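Local coordinates for protein precorrin-8x Methyl Mutase (Thermus thermophilus, PDB 1V9C) that probably catalyses a methyl-group rearrangement of precorrin-8X on the pathway to adenosylcobalamin, at residues Ile69-Arg74 with Asn90-Leu95. Numbering follows the deposited sequence.
Sequences ILVDAR and NEVVEL
Glu94 reaches across to the turn that follows strand 69-71: CG lies anti to the backbone N (chi1 156°), and a bend at chi2 (57°) brings OE2 to 2.9 Å from Ala73 N. The angle there is too poor for a hydrogen bond, and OE2 also lies 2.9 Å from Val71 O, which, both being acceptors, is no hydrogen bond either; a weak hydrogen bond joins OE1 to Ala97 N. Cutting Glu94 back to an alanine is likely to open a gap beside the Ala73-Arg74 backbone and to leave Ala97 N without its weak partner. On the same sheet face, Val71 CG2 and Val92 CG1 meet at 4.2 Å, while Ile69 extends CD1 to Asn90 CB, 3.6 Å away. The other face pairs Leu70 and Val93 side by side, CD2 to CB at 3.8 Å, and Leu95 CD1 touches Leu70 CB. Four backbone hydrogen bonds fix the register, from Ile69 N to Glu91 O (2.7 Å) through to Leu95 N to Val71 O (3.1 Å). Strands 69-71 and 92-94 run parallel, their axes 20° apart, with helices 74-79 and 82-88 in the connection: a beta-alpha-beta unit at the edge of this chain's doubly wound alpha/beta sheet.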
loop_
_atom_site.group_PDB
_atom_site.type_symbol
_atom_site.label_atom_id
_atom_site.label_comp_id
_atom_site.label_asym_id
_atom_site.label_seq_id
_atom_site.Cartn_x
_atom_site.Cartn_y
_atom_site.Cartn_z
ATOM N N ILE B 69 9.159 -5.347 -14.549
ATOM C CA ILE B 69 7.905 -5.183 -13.831
ATOM C C ILE B 69 7.543 -3.718 -14.006
ATOM O O ILE B 69 8.266 -2.829 -13.562
ATOM C CB ILE B 69 8.090 -5.564 -12.329
ATOM C CG1 ILE B 69 8.408 -7.063 -12.228
ATOM C CG2 ILE B 69 6.847 -5.216 -11.515
ATOM C CD1 ILE B 69 9.013 -7.477 -10.904
ATOM N N LEU B 70 6.439 -3.468 -14.695
ATOM C CA LEU B 70 5.990 -2.106 -14.943
ATOM C C LEU B 70 4.827 -1.856 -14.000
ATOM O O LEU B 70 3.881 -2.630 -13.956
ATOM C CB LEU B 70 5.531 -1.958 -16.398
ATOM C CG LEU B 70 6.429 -2.645 -17.430
ATOM C CD1 LEU B 70 5.846 -2.485 -18.825
ATOM C CD2 LEU B 70 7.806 -2.054 -17.361
ATOM N N VAL B 71 4.897 -0.768 -13.249
ATOM C CA VAL B 71 3.852 -0.490 -12.291
ATOM C C VAL B 71 3.283 0.909 -12.440
ATOM O O VAL B 71 3.919 1.787 -13.035
ATOM C CB VAL B 71 4.383 -0.743 -10.847
ATOM C CG1 VAL B 71 4.826 -2.179 -10.730
ATOM C CG2 VAL B 71 5.569 0.169 -10.533
ATOM N N ASP B 72 2.085 1.101 -11.890
ATOM C CA ASP B 72 1.375 2.378 -11.972
ATOM C C ASP B 72 1.432 3.251 -10.719
ATOM O O ASP B 72 0.628 4.180 -10.571
ATOM C CB ASP B 72 -0.087 2.114 -12.316
ATOM C CG ASP B 72 -0.885 1.631 -11.123
ATOM O OD1 ASP B 72 -0.267 1.146 -10.152
ATOM O OD2 ASP B 72 -2.130 1.731 -11.160
ATOM N N ALA B 73 2.355 2.956 -9.810
ATOM C CA ALA B 73 2.486 3.751 -8.594
ATOM C C ALA B 73 3.804 3.490 -7.900
ATOM O O ALA B 73 4.280 2.350 -7.844
ATOM C CB ALA B 73 1.327 3.469 -7.626
ATOM N N ARG B 74 4.386 4.557 -7.362
ATOM C CA ARG B 74 5.655 4.468 -6.650
ATOM C C ARG B 74 5.566 3.554 -5.426
ATOM O O ARG B 74 6.514 2.824 -5.130
ATOM C CB ARG B 74 6.109 5.864 -6.240
ATOM C CG ARG B 74 5.024 6.667 -5.575
ATOM C CD ARG B 74 5.268 8.154 -5.730
ATOM N NE ARG B 74 4.205 8.936 -5.108
ATOM C CZ ARG B 74 3.925 10.192 -5.430
ATOM N NH1 ARG B 74 4.631 10.812 -6.371
ATOM N NH2 ARG B 74 2.937 10.826 -4.816
ATOM N N ASN B 90 14.668 -8.653 -11.575
ATOM C CA ASN B 90 13.545 -8.146 -12.359
ATOM C C ASN B 90 13.460 -6.630 -12.205
ATOM O O ASN B 90 13.032 -6.120 -11.165
ATOM C CB ASN B 90 12.234 -8.795 -11.906
ATOM C CG ASN B 90 12.259 -10.299 -12.013
ATOM O OD1 ASN B 90 12.694 -10.992 -11.096
ATOM N ND2 ASN B 90 11.803 -10.817 -13.145
ATOM N N GLU B 91 13.875 -5.912 -13.243
ATOM C CA GLU B 91 13.857 -4.458 -13.212
ATOM C C GLU B 91 12.454 -3.927 -13.006
ATOM O O GLU B 91 11.507 -4.436 -13.585
ATOM C CB GLU B 91 14.410 -3.879 -14.512
ATOM C CG GLU B 91 14.330 -2.365 -14.575
ATOM C CD GLU B 91 14.901 -1.789 -15.873
ATOM O OE1 GLU B 91 14.997 -0.550 -15.986
ATOM O OE2 GLU B 91 15.250 -2.572 -16.777
ATOM N N VAL B 92 12.334 -2.900 -12.175
ATOM C CA VAL B 92 11.050 -2.288 -11.914
ATOM C C VAL B 92 10.991 -0.930 -12.583
ATOM O O VAL B 92 11.902 -0.131 -12.458
ATOM C CB VAL B 92 10.794 -2.068 -10.397
ATOM C CG1 VAL B 92 9.375 -1.562 -10.194
ATOM C CG2 VAL B 92 11.029 -3.363 -9.616
ATOM N N VAL B 93 9.907 -0.666 -13.292
ATOM C CA VAL B 93 9.749 0.625 -13.936
ATOM C C VAL B 93 8.406 1.248 -13.565
ATOM O O VAL B 93 7.346 0.686 -13.843
ATOM C CB VAL B 93 9.855 0.502 -15.466
ATOM C CG1 VAL B 93 9.538 1.844 -16.113
ATOM C CG2 VAL B 93 11.262 0.065 -15.838
ATOM N N GLU B 94 8.480 2.403 -12.908
ATOM C CA GLU B 94 7.311 3.159 -12.492
ATOM C C GLU B 94 6.970 4.118 -13.635
ATOM O O GLU B 94 7.655 5.120 -13.853
ATOM C CB GLU B 94 7.624 3.920 -11.195
ATOM C CG GLU B 94 6.773 5.167 -10.936
ATOM C CD GLU B 94 5.282 4.897 -10.916
ATOM O OE1 GLU B 94 4.504 5.857 -10.712
ATOM O OE2 GLU B 94 4.885 3.728 -11.103
ATOM N N LEU B 95 5.905 3.800 -14.358
ATOM C CA LEU B 95 5.490 4.593 -15.508
ATOM C C LEU B 95 4.802 5.938 -15.254
ATOM O O LEU B 95 5.268 6.967 -15.744
ATOM C CB LEU B 95 4.621 3.729 -16.428
ATOM C CG LEU B 95 5.292 2.482 -17.020
ATOM C CD1 LEU B 95 4.294 1.680 -17.846
ATOM C CD2 LEU B 95 6.469 2.898 -17.883
#